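Local structure of 3-oxoacyl-[acyl-carrier-protein] synthase 2 (Rickettsia rickettsii, 4JGA) at residues R17-G22 / Y277-G282; A377-D382 / T410-V415; C60-L65 / K233-P238; E213-P218 / F252-G257. The protein probably catalyses the condensation of malonyl-acyl carrier protein with a growing acyl chain, the elongation step of bacterial fatty acid synthesis. One frame throughout, in Å; residues are numbered along the deposited sequence.

How the interactions relate
Interactions 1 and 2 lie on one side of the chain's centre, where Ile281 packs on Tyr414. Interaction 1 joins two sheet strands through backbone bonds and a salt bridge, whereas interaction 2 packs helix 368-382 by aliphatic side chains on the start of strand 414-421 and the loop before it. Interactions 3 and 4, with centres about 12 Å apart, involve loops and strand ends across the centre from interaction 1. Interactions 1, 2 and 4 are buried, the last opening as a strand pair; interaction 3, only partly so, depends on one side-chain amide and an isoleucine. Segments 60-65 and 252-257 lie side by side, Gly64 N and O probably bonding to Met254 O and Glu256 N.

Interaction 1: residues R17-G22 / Y277-G282; sequences RVVITG and YGEVIG
Glu279 OE2 is gripped twice: Arg17 NE donates to it at 2.9 Å, and a water gives it a second hydrogen bond. The other carboxylate oxygen, OE1, takes Arg17 NH2 at 2.8 Å, completing a side-on salt bridge with one nitrogen to each oxygen. Both donors keep their partners in the guanidinium plane, but meet the carboxylate from above its plane, the planes being 38° apart. A bend at chi3 (64°) turns the arginine onto the extended glutamate chain. The same water accepts from Val18 N and donates to Val280 O, tying the salt bridge to both backbones.

Val280 N bonds to Val18 O, Ile20 N to Gly278 O, and Tyr277 N to Ile20 O at 2.8 Å. Ile20 O also lies at the edge of the Tyr277 ring, 3.4 Å from CD2, while the phenol oxygen bonds to Asp108. The side chains of Ile20 and Val280 cross at about a right angle, Ile20 CG1 3.8 Å from Val280 CG2, with Leu263 packed against both. Val19 and Glu279 form the non-hydrogen-bonded antiparallel pair between strands 18-26 and 278-287, where the sheets of the N- and C-terminal halves of the thiolase-like fold meet.

Interaction 2: residues A377-D382 / T410-V415; sequences ALAIRD and TKIDYV
Ile380 leaves helix 368-382 beside the chain entering strand 414-421, and its CB lies 4.0 Å from Ile412 O. The next atom, CG1, stands anti to the carbonyl carbon (chi1 -74°) and does most of the touching: it meets Ile412 O at 3.7 Å, Ile412 CG2 at 3.9 Å and Val415 CG2 at 3.8 Å. The other branch, CG2, also rests near Ile412 O. At the tip, CD1 reaches Val415 CG2 at 4.0 Å, the two side chains sliding past each other in opposite directions.

Ile412 answers from the loop. Its CG2 branch takes CG1 of Ile380, while its far end, CD1, reaches back one residue along the helix to Ala379, lying 3.7 Å from the carbonyl oxygen and 4.0 Å from CB. The joint between the segments is thus aliphatic. Its polar link is made from outside, where the side-chain amide of Gln383 donates to both Ile380 O and Ile412 O and bridges the two backbones. Around the packed side chains, Tyr322 of strand 322-324 touches Ile412 and Val415, and Ile431 of strand 425-432 touches Ile380. This is a helix packed on a sheet, as in the layered alpha-beta architecture of the thiolase fold.

Interaction 3: residues C60-L65 / K233-P238; sequences CKIAGL and KYNDNP
A type I beta turn, Tyr234 to Asn237, sits against the entry to strand 62-64, the partner of strand 47-49 in a small two-stranded antiparallel sheet; Asn235 of the turn meets Lys61, and Pro238 just after it meets Ile62, the first strand residue. The turn is closed by Asn237 N bonding to Tyr234 O at 3.0 Å.

Asn235 reaches across with its side-chain amide. Its OD1 accepts the backbone N-H of Lys61 at 2.9 Å, with an angle of 155° at the hydrogen; the donor stands well above the carbonyl plane, 52° out of it. Its ND2 bonds to Ala59 O, so both ends of the amide hold the chain leading into the strand and fix its rotation. Lys61 crosses this amide at about a right angle, its CD 3.7 Å from Asn235 ND2, before its ammonium end goes on to Leu58 O and Thr55 O.

The rest of the contact is apolar. Pro238 and Ile62 both also touch Ile47 of strand 47-49, and Ala241 packs on Ile62. With chi1 at 57°, Ile62 holds CG1 between its backbone N and carbonyl carbon, 4.0 Å from Asn235 OD1, while CG2 rests 3.7 Å from Pro238 CB.

Interaction 4: residues E213-P218 / F252-G257; sequences EAPVTP and FVMGEG
Two backbone bonds open the contact, Glu213 N to Gly257 O and Gly257 N to Glu213 O, each 2.9 Å long with an angle of 157° at the hydrogen. They make Glu213 and Gly257 an antiparallel hydrogen-bonded pair. Past this pair the chains stay close without further backbone bonds between them, and segment 213-218 bends through an inverse gamma turn centred on Val216.

Packing takes over here. The Pro215 ring lies against the other backbone, CG 3.3 Å from Gly255 O, and its CD meets Glu256 CB at 3.9 Å. A bend at chi3 (67°) brings the methyl of Met254 back to Pro215, where CE sits 3.3 Å from the carbonyl O and 3.8 Å from CB. Val216 CG2 adds a looser touch on Met254 CB, at 4.3 Å.

The carboxyl ends of the two glutamates turn to other neighbours. Glu213 is buried, its OE1 taking the backbone N-H groups of Gly129 and Gly366 and its OE2 those of Ile130 and Gly131; Glu256 OE1 accepts from Ile66 N.

The contact closes the end of the pairing of strands 206-213 and 257-265 and packs together the adjoining loops. Helix 218-226 packs on Val216 and Met254 through Val221, and helix 93-109 covers Ala214.

Interaction 1: residues R17-G22 / Y277-G282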
loop_
_atom_site.group_PDB
_atom_site.type_symbol
_atom_site.label_atom_id
_atom_site.label_comp_id
_atom_site.label_asym_id
_atom_site.label_seq_id
_atom_site.Cartn_x
_atom_site.Cartn_y
_atom_site.Cartn_z
ATOM N N ARG A 17 -1.896 -3.303 -24.793
ATOM C CA ARG A 17 -1.455 -1.924 -24.746
ATOM C C ARG A 17 -2.362 -1.139 -23.808
ATOM O O ARG A 17 -3.560 -1.433 -23.708
ATOM C CB ARG A 17 -1.469 -1.323 -26.152
ATOM C CG ARG A 17 -0.419 -1.971 -27.024
ATOM C CD ARG A 17 -0.507 -1.516 -28.454
ATOM N NE ARG A 17 -0.222 -0.086 -28.574
ATOM C CZ ARG A 17 -0.466 0.613 -29.682
ATOM N NH1 ARG A 17 -0.981 0.030 -30.746
ATOM N NH2 ARG A 17 -0.217 1.900 -29.728
ATOM N N VAL A 18 -1.793 -0.150 -23.114
ATOM C CA VAL A 18 -2.499 0.586 -22.075
ATOM C C VAL A 18 -2.448 2.096 -22.319
ATOM O O VAL A 18 -1.368 2.694 -22.436
ATOM C CB VAL A 18 -1.903 0.296 -20.691
ATOM C CG1 VAL A 18 -2.669 1.019 -19.597
ATOM C CG2 VAL A 18 -1.860 -1.201 -20.450
ATOM N N VAL A 19 -3.627 2.699 -22.387
ATOM C CA VAL A 19 -3.750 4.113 -22.693
ATOM C C VAL A 19 -4.402 4.845 -21.533
ATOM O O VAL A 19 -5.015 4.223 -20.638
ATOM C CB VAL A 19 -4.522 4.351 -24.023
ATOM C CG1 VAL A 19 -3.739 3.789 -25.205
ATOM C CG2 VAL A 19 -5.910 3.758 -23.998
ATOM N N ILE A 20 -4.214 6.153 -21.540
ATOM C CA ILE A 20 -4.724 7.067 -20.540
ATOM C C ILE A 20 -5.978 7.729 -21.124
ATOM O O ILE A 20 -5.881 8.454 -22.147
ATOM C CB ILE A 20 -3.702 8.176 -20.258
ATOM C CG1 ILE A 20 -2.311 7.599 -19.889
ATOM C CG2 ILE A 20 -4.201 9.079 -19.147
ATOM C CD1 ILE A 20 -1.173 8.617 -20.042
ATOM N N THR A 21 -7.135 7.519 -20.479
ATOM C CA THR A 21 -8.388 8.028 -20.984
ATOM C C THR A 21 -9.100 9.008 -20.045
ATOM O O THR A 21 -10.192 9.470 -20.381
ATOM C CB THR A 21 -9.361 6.878 -21.304
ATOM O OG1 THR A 21 -9.633 6.121 -20.100
ATOM C CG2 THR A 21 -8.746 5.926 -22.374
ATOM N N GLY A 22 -8.518 9.331 -18.890
ATOM C CA GLY A 22 -9.114 10.315 -17.967
ATOM C C GLY A 22 -8.103 10.902 -17.002
ATOM O O GLY A 22 -7.215 10.184 -16.558
ATOM N N TYR A 277 -5.265 10.267 -24.189
ATOM C CA TYR A 277 -4.231 11.272 -23.919
ATOM C C TYR A 277 -2.827 10.804 -24.288
ATOM O O TYR A 277 -1.964 11.638 -24.571
ATOM C CB TYR A 277 -4.213 11.622 -22.444
ATOM C CG TYR A 277 -5.410 12.393 -21.959
ATOM C CD1 TYR A 277 -5.437 13.785 -22.039
ATOM C CD2 TYR A 277 -6.489 11.749 -21.370
ATOM C CE1 TYR A 277 -6.528 14.507 -21.585
ATOM C CE2 TYR A 277 -7.589 12.473 -20.934
ATOM C CZ TYR A 277 -7.588 13.856 -21.045
ATOM O OH TYR A 277 -8.640 14.575 -20.590
ATOM N N GLY A 278 -2.602 9.490 -24.291
ATOM C CA GLY A 278 -1.284 8.944 -24.420
ATOM C C GLY A 278 -1.249 7.476 -24.088
ATOM O O GLY A 278 -2.216 6.917 -23.561
ATOM N N GLU A 279 -0.122 6.840 -24.367
ATOM C CA GLU A 279 0.050 5.431 -24.064
ATOM C C GLU A 279 1.160 5.271 -22.999
ATOM O O GLU A 279 2.230 5.876 -23.096
ATOM C CB GLU A 279 0.368 4.645 -25.328
ATOM C CG GLU A 279 0.455 3.130 -25.103
ATOM C CD GLU A 279 0.868 2.361 -26.343
ATOM O OE1 GLU A 279 0.978 2.998 -27.423
ATOM O OE2 GLU A 279 1.029 1.118 -26.227
ATOM N N VAL A 280 0.875 4.477 -21.980
ATOM C CA VAL A 280 1.863 4.172 -20.952
ATOM C C VAL A 280 2.648 2.984 -21.468
ATOM O O VAL A 280 2.100 1.913 -21.646
ATOM C CB VAL A 280 1.210 3.806 -19.603
ATOM C CG1 VAL A 280 2.257 3.705 -18.508
ATOM C CG2 VAL A 280 0.184 4.848 -19.222
ATOM N N ILE A 281 3.919 3.196 -21.758
ATOM C CA ILE A 281 4.708 2.188 -22.432
ATOM C C ILE A 281 5.864 1.645 -21.608
ATOM O O ILE A 281 6.418 0.617 -21.956
ATOM C CB ILE A 281 5.261 2.683 -23.804
ATOM C CG1 ILE A 281 6.046 3.992 -23.690
ATOM C CG2 ILE A 281 4.151 2.817 -24.818
ATOM C CD1 ILE A 281 6.853 4.281 -24.951
ATOM N N GLY A 282 6.254 2.339 -20.555
ATOM C CA GLY A 282 7.379 1.897 -19.754
ATOM C C GLY A 282 7.218 2.184 -18.294
ATOM O O GLY A 282 6.705 3.253 -17.908
HETATM O O HOH W 1 1.049 0.264 -23.694
#

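Interaction 2: residues A377-D382 / T410-V415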
loop_
_atom_site.group_PDB
_atom_site.type_symbol
_atom_site.label_atom_id
_atom_site.label_comp_id
_atom_site.label_asym_id
_atom_site.label_seq_id
_atom_site.Cartn_x
_atom_site.Cartn_y
_atom_site.Cartn_z
ATOM N N ALA A 377 1.442 13.936 -19.217
ATOM C CA ALA A 377 0.484 13.736 -20.271
ATOM C C ALA A 377 0.035 15.061 -20.902
ATOM O O ALA A 377 -0.177 15.146 -22.104
ATOM C CB ALA A 377 -0.709 12.979 -19.730
ATOM N N LEU A 378 -0.184 16.069 -20.076
ATOM C CA LEU A 378 -0.607 17.375 -20.577
ATOM C C LEU A 378 0.508 18.067 -21.368
ATOM O O LEU A 378 0.231 18.796 -22.284
ATOM C CB LEU A 378 -1.118 18.267 -19.420
ATOM C CG LEU A 378 -2.404 17.745 -18.774
ATOM C CD1 LEU A 378 -2.656 18.368 -17.411
ATOM C CD2 LEU A 378 -3.577 18.010 -19.661
ATOM N N ALA A 379 1.767 17.847 -20.987
ATOM C CA ALA A 379 2.882 18.387 -21.772
ATOM C C ALA A 379 2.844 17.854 -23.208
ATOM O O ALA A 379 3.174 18.563 -24.163
ATOM C CB ALA A 379 4.223 18.060 -21.128
ATOM N N ILE A 380 2.441 16.594 -23.346
ATOM C CA ILE A 380 2.255 15.996 -24.665
ATOM C C ILE A 380 1.048 16.629 -25.344
ATOM O O ILE A 380 1.124 17.007 -26.508
ATOM C CB ILE A 380 2.025 14.480 -24.590
ATOM C CG1 ILE A 380 3.336 13.774 -24.279
ATOM C CG2 ILE A 380 1.459 13.934 -25.894
ATOM C CD1 ILE A 380 3.165 12.337 -23.799
ATOM N N ARG A 381 -0.073 16.721 -24.621
ATOM C CA ARG A 381 -1.288 17.319 -25.223
ATOM C C ARG A 381 -1.022 18.734 -25.759
ATOM O O ARG A 381 -1.451 19.055 -26.871
ATOM C CB ARG A 381 -2.460 17.360 -24.254
ATOM C CG ARG A 381 -3.772 17.714 -24.956
ATOM C CD ARG A 381 -4.896 18.082 -23.997
ATOM N NE ARG A 381 -4.601 19.334 -23.326
ATOM C CZ ARG A 381 -5.263 19.807 -22.275
ATOM N NH1 ARG A 381 -6.301 19.162 -21.772
ATOM N NH2 ARG A 381 -4.877 20.949 -21.728
ATOM N N ASP A 382 -0.304 19.554 -24.984
ATOM C CA ASP A 382 -0.142 20.957 -25.310
ATOM C C ASP A 382 1.249 21.302 -25.838
ATOM O O ASP A 382 1.526 22.461 -26.100
ATOM C CB ASP A 382 -0.497 21.843 -24.111
ATOM C CG ASP A 382 -1.973 21.739 -23.727
ATOM O OD1 ASP A 382 -2.779 21.189 -24.521
ATOM O OD2 ASP A 382 -2.324 22.156 -22.602
ATOM N N THR A 410 7.822 22.965 -27.140
ATOM C CA THR A 410 8.717 22.154 -27.971
ATOM C C THR A 410 8.012 20.864 -28.402
ATOM O O THR A 410 6.897 20.563 -27.930
ATOM C CB THR A 410 10.037 21.845 -27.237
ATOM O OG1 THR A 410 10.970 21.256 -28.146
ATOM C CG2 THR A 410 9.815 20.907 -26.105
ATOM N N LYS A 411 8.658 20.110 -29.292
ATOM C CA LYS A 411 8.134 18.818 -29.707
ATOM C C LYS A 411 8.242 17.834 -28.540
ATOM O O LYS A 411 9.337 17.571 -28.052
ATOM C CB LYS A 411 8.883 18.263 -30.919
ATOM C CG LYS A 411 8.314 16.944 -31.434
ATOM C CD LYS A 411 9.407 16.041 -32.005
ATOM C CE LYS A 411 10.424 15.527 -30.965
ATOM N NZ LYS A 411 10.492 14.029 -30.872
ATOM N N ILE A 412 7.086 17.296 -28.128
ATOM C CA ILE A 412 6.997 16.343 -27.025
ATOM C C ILE A 412 6.135 15.125 -27.377
ATOM O O ILE A 412 4.900 15.183 -27.335
ATOM C CB ILE A 412 6.461 16.973 -25.727
ATOM C CG1 ILE A 412 7.300 18.199 -25.347
ATOM C CG2 ILE A 412 6.526 15.946 -24.594
ATOM C CD1 ILE A 412 6.858 18.861 -24.059
ATOM N N ASP A 413 6.812 14.030 -27.724
ATOM C CA ASP A 413 6.164 12.781 -28.086
ATOM C C ASP A 413 6.434 11.696 -27.046
ATOM O O ASP A 413 5.666 10.764 -26.939
ATOM C CB ASP A 413 6.655 12.311 -29.443
ATOM C CG ASP A 413 6.104 13.165 -30.599
ATOM O OD1 ASP A 413 5.046 13.803 -30.466
ATOM O OD2 ASP A 413 6.757 13.212 -31.632
ATOM N N TYR A 414 7.545 11.770 -26.349
ATOM C CA TYR A 414 7.838 10.820 -25.312
ATOM C C TYR A 414 8.253 11.570 -24.068
ATOM O O TYR A 414 9.106 12.471 -24.128
ATOM C CB TYR A 414 8.983 9.899 -25.713
ATOM C CG TYR A 414 8.693 8.949 -26.839
ATOM C CD1 TYR A 414 8.811 9.343 -28.178
ATOM C CD2 TYR A 414 8.341 7.638 -26.573
ATOM C CE1 TYR A 414 8.577 8.438 -29.217
ATOM C CE2 TYR A 414 8.088 6.744 -27.599
ATOM C CZ TYR A 414 8.208 7.144 -28.896
ATOM O OH TYR A 414 7.949 6.226 -29.863
ATOM N N VAL A 415 7.692 11.158 -22.938
ATOM C CA VAL A 415 7.992 11.773 -21.653
ATOM C C VAL A 415 8.356 10.725 -20.607
ATOM O O VAL A 415 7.738 9.662 -20.547
ATOM C CB VAL A 415 6.800 12.566 -21.136
ATOM C CG1 VAL A 415 7.089 13.110 -19.731
ATOM C CG2 VAL A 415 6.483 13.702 -22.094
#

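Interaction 3: residues C60-L65 / K233-P238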
loop_
_atom_site.group_PDB
_atom_site.type_symbol
_atom_site.label_atom_id
_atom_site.label_comp_id
_atom_site.label_asym_id
_atom_site.label_seq_id
_atom_site.Cartn_x
_atom_site.Cartn_y
_atom_site.Cartn_z
ATOM N N CYS A 60 9.547 25.226 9.913
ATOM C CA CYS A 60 8.962 25.419 8.569
ATOM C C CYS A 60 7.506 25.844 8.705
ATOM O O CYS A 60 6.748 25.216 9.405
ATOM C CB CYS A 60 9.040 24.151 7.732
ATOM S SG CYS A 60 8.321 24.359 6.073
ATOM N N LYS A 61 7.148 26.950 8.063
ATOM C CA LYS A 61 5.865 27.596 8.297
ATOM C C LYS A 61 5.046 27.701 7.018
ATOM O O LYS A 61 4.049 28.408 6.982
ATOM C CB LYS A 61 6.095 28.999 8.881
ATOM C CG LYS A 61 6.791 28.978 10.237
ATOM C CD LYS A 61 7.232 30.364 10.674
ATOM C CE LYS A 61 8.203 30.268 11.834
ATOM N NZ LYS A 61 7.566 29.718 13.062
ATOM N N ILE A 62 5.468 26.987 5.976
ATOM C CA ILE A 62 4.867 27.147 4.643
ATOM C C ILE A 62 4.551 25.789 4.034
ATOM O O ILE A 62 5.086 24.781 4.457
ATOM C CB ILE A 62 5.812 27.886 3.678
ATOM C CG1 ILE A 62 7.160 27.150 3.563
ATOM C CG2 ILE A 62 6.013 29.330 4.140
ATOM C CD1 ILE A 62 8.058 27.616 2.419
ATOM N N ALA A 63 3.695 25.794 3.027
ATOM C CA ALA A 63 3.313 24.570 2.361
ATOM C C ALA A 63 2.552 24.890 1.085
ATOM O O ALA A 63 2.020 25.984 0.941
ATOM C CB ALA A 63 2.458 23.687 3.287
ATOM N N GLY A 64 2.520 23.896 0.195
ATOM C CA GLY A 64 1.619 23.872 -0.954
ATOM C C GLY A 64 0.240 23.433 -0.492
ATOM O O GLY A 64 0.023 22.269 -0.166
ATOM N N LEU A 65 -0.685 24.375 -0.463
ATOM C CA LEU A 65 -1.983 24.144 0.142
ATOM C C LEU A 65 -3.126 24.375 -0.829
ATOM O O LEU A 65 -3.112 25.307 -1.657
ATOM C CB LEU A 65 -2.154 25.053 1.362
ATOM C CG LEU A 65 -1.181 24.804 2.523
ATOM C CD1 LEU A 65 -1.222 25.986 3.492
ATOM C CD2 LEU A 65 -1.495 23.489 3.252
ATOM N N LYS A 233 14.283 28.267 5.546
ATOM C CA LYS A 233 14.891 29.566 5.349
ATOM C C LYS A 233 14.070 30.571 4.478
ATOM O O LYS A 233 14.459 31.727 4.341
ATOM C CB LYS A 233 16.301 29.377 4.723
ATOM N N TYR A 234 12.955 30.157 3.890
ATOM C CA TYR A 234 12.159 31.072 3.062
ATOM C C TYR A 234 10.739 31.263 3.606
ATOM O O TYR A 234 9.811 31.516 2.817
ATOM C CB TYR A 234 12.067 30.549 1.630
ATOM C CG TYR A 234 13.291 30.797 0.769
ATOM C CD1 TYR A 234 14.370 29.927 0.820
ATOM C CD2 TYR A 234 13.351 31.872 -0.108
ATOM C CE1 TYR A 234 15.490 30.127 0.043
ATOM C CE2 TYR A 234 14.463 32.078 -0.914
ATOM C CZ TYR A 234 15.527 31.191 -0.831
ATOM O OH TYR A 234 16.631 31.374 -1.603
ATOM N N ASN A 235 10.554 31.193 4.925
ATOM C CA ASN A 235 9.216 31.377 5.512
ATOM C C ASN A 235 8.594 32.763 5.232
ATOM O O ASN A 235 7.367 32.879 5.152
ATOM C CB ASN A 235 9.224 31.146 7.020
ATOM C CG ASN A 235 9.455 29.692 7.391
ATOM O OD1 ASN A 235 9.032 28.756 6.692
ATOM N ND2 ASN A 235 10.092 29.491 8.528
ATOM N N ASP A 236 9.426 33.779 5.067
ATOM C CA ASP A 236 8.957 35.125 4.717
ATOM C C ASP A 236 8.683 35.318 3.238
ATOM O O ASP A 236 8.002 36.268 2.866
ATOM C CB ASP A 236 9.978 36.157 5.159
ATOM C CG ASP A 236 10.175 36.135 6.668
ATOM O OD1 ASP A 236 9.206 35.856 7.385
ATOM O OD2 ASP A 236 11.293 36.382 7.150
ATOM N N ASN A 237 9.178 34.410 2.399
ATOM C CA ASN A 237 8.927 34.476 0.954
ATOM C C ASN A 237 8.610 33.086 0.423
ATOM O O ASN A 237 9.419 32.496 -0.290
ATOM C CB ASN A 237 10.156 35.030 0.218
ATOM C CG ASN A 237 10.482 36.448 0.587
ATOM O OD1 ASN A 237 10.243 37.354 -0.189
ATOM N ND2 ASN A 237 11.053 36.653 1.773
ATOM N N PRO A 238 7.428 32.552 0.782
ATOM C CA PRO A 238 7.057 31.160 0.509
ATOM C C PRO A 238 7.221 30.738 -0.954
ATOM O O PRO A 238 7.660 29.625 -1.214
ATOM C CB PRO A 238 5.583 31.087 0.917
ATOM C CG PRO A 238 5.359 32.224 1.830
ATOM C CD PRO A 238 6.377 33.275 1.532
#

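Interaction 4: residues E213-P218 / F252-G257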
loop_
_atom_site.group_PDB
_atom_site.type_symbol
_atom_site.label_atom_id
_atom_site.label_comp_id
_atom_site.label_asym_id
_atom_site.label_seq_id
_atom_site.Cartn_x
_atom_site.Cartn_y
_atom_site.Cartn_z
ATOM N N GLU A 213 -2.729 12.810 -0.773
ATOM C CA GLU A 213 -1.994 13.110 0.455
ATOM C C GLU A 213 -2.482 14.415 1.094
ATOM O O GLU A 213 -2.764 15.390 0.398
ATOM C CB GLU A 213 -0.503 13.215 0.166
ATOM C CG GLU A 213 0.370 12.972 1.402
ATOM C CD GLU A 213 0.662 11.517 1.647
ATOM O OE1 GLU A 213 1.220 10.857 0.721
ATOM O OE2 GLU A 213 0.356 11.042 2.772
ATOM N N ALA A 214 -2.609 14.380 2.417
ATOM C CA ALA A 214 -2.929 15.521 3.249
ATOM C C ALA A 214 -2.015 15.487 4.459
ATOM O O ALA A 214 -2.439 15.187 5.565
ATOM C CB ALA A 214 -4.392 15.491 3.672
ATOM N N PRO A 215 -0.730 15.788 4.245
ATOM C CA PRO A 215 0.243 15.540 5.281
ATOM C C PRO A 215 0.604 16.776 6.103
ATOM O O PRO A 215 1.425 16.677 7.025
ATOM C CB PRO A 215 1.446 15.146 4.466
ATOM C CG PRO A 215 1.386 16.108 3.298
ATOM C CD PRO A 215 -0.085 16.290 3.026
ATOM N N VAL A 216 0.026 17.925 5.767
ATOM C CA VAL A 216 0.391 19.166 6.422
ATOM C C VAL A 216 -0.413 19.306 7.725
ATOM O O VAL A 216 -1.464 19.958 7.767
ATOM C CB VAL A 216 0.197 20.392 5.500
ATOM C CG1 VAL A 216 0.742 21.655 6.158
ATOM C CG2 VAL A 216 0.889 20.145 4.157
ATOM N N THR A 217 0.114 18.666 8.769
ATOM C CA THR A 217 -0.415 18.720 10.122
ATOM C C THR A 217 0.743 19.042 11.066
ATOM O O THR A 217 1.935 18.972 10.671
ATOM C CB THR A 217 -1.044 17.356 10.536
ATOM O OG1 THR A 217 -0.016 16.459 10.999
ATOM C CG2 THR A 217 -1.766 16.727 9.357
ATOM N N PRO A 218 0.415 19.350 12.340
ATOM C CA PRO A 218 1.495 19.698 13.268
ATOM C C PRO A 218 2.552 18.583 13.381
ATOM O O PRO A 218 3.769 18.835 13.295
ATOM C CB PRO A 218 0.743 19.889 14.602
ATOM C CG PRO A 218 -0.638 20.331 14.208
ATOM C CD PRO A 218 -0.919 19.529 12.952
ATOM N N PHE A 252 12.878 20.434 0.685
ATOM C CA PHE A 252 11.594 20.490 0.032
ATOM C C PHE A 252 10.524 21.240 0.835
ATOM O O PHE A 252 10.710 21.540 2.013
ATOM C CB PHE A 252 11.126 19.106 -0.500
ATOM C CG PHE A 252 10.694 18.077 0.524
ATOM C CD1 PHE A 252 9.414 18.102 1.081
ATOM C CD2 PHE A 252 11.479 16.955 0.758
ATOM C CE1 PHE A 252 9.006 17.126 1.948
ATOM C CE2 PHE A 252 11.048 15.951 1.624
ATOM C CZ PHE A 252 9.813 16.046 2.235
ATOM N N VAL A 253 9.445 21.578 0.153
ATOM C CA VAL A 253 8.257 22.187 0.763
ATOM C C VAL A 253 7.139 21.141 0.653
ATOM O O VAL A 253 6.885 20.594 -0.438
ATOM C CB VAL A 253 7.865 23.478 0.050
ATOM C CG1 VAL A 253 6.593 24.101 0.657
ATOM C CG2 VAL A 253 9.017 24.495 0.103
ATOM N N MET A 254 6.542 20.812 1.787
ATOM C CA MET A 254 5.428 19.878 1.787
ATOM C C MET A 254 4.194 20.482 1.093
ATOM O O MET A 254 3.932 21.677 1.193
ATOM C CB MET A 254 5.002 19.482 3.210
ATOM C CG MET A 254 6.085 18.826 4.030
ATOM S SD MET A 254 5.590 18.685 5.753
ATOM C CE MET A 254 4.243 17.485 5.603
ATOM N N GLY A 255 3.458 19.618 0.422
ATOM C CA GLY A 255 2.196 19.959 -0.206
ATOM C C GLY A 255 1.138 18.868 -0.065
ATOM O O GLY A 255 1.395 17.765 0.437
ATOM N N GLU A 256 -0.077 19.216 -0.491
ATOM C CA GLU A 256 -1.235 18.338 -0.341
ATOM C C GLU A 256 -2.023 18.348 -1.645
ATOM O O GLU A 256 -1.987 19.316 -2.390
ATOM C CB GLU A 256 -2.118 18.794 0.828
ATOM C CG GLU A 256 -2.579 20.236 0.701
ATOM C CD GLU A 256 -3.642 20.653 1.694
ATOM O OE1 GLU A 256 -4.159 21.769 1.510
ATOM O OE2 GLU A 256 -3.979 19.879 2.628
ATOM N N GLY A 257 -2.725 17.248 -1.889
ATOM C CA GLY A 257 -3.662 17.154 -3.014
ATOM C C GLY A 257 -3.749 15.740 -3.533
ATOM O O GLY A 257 -3.441 14.783 -2.819
#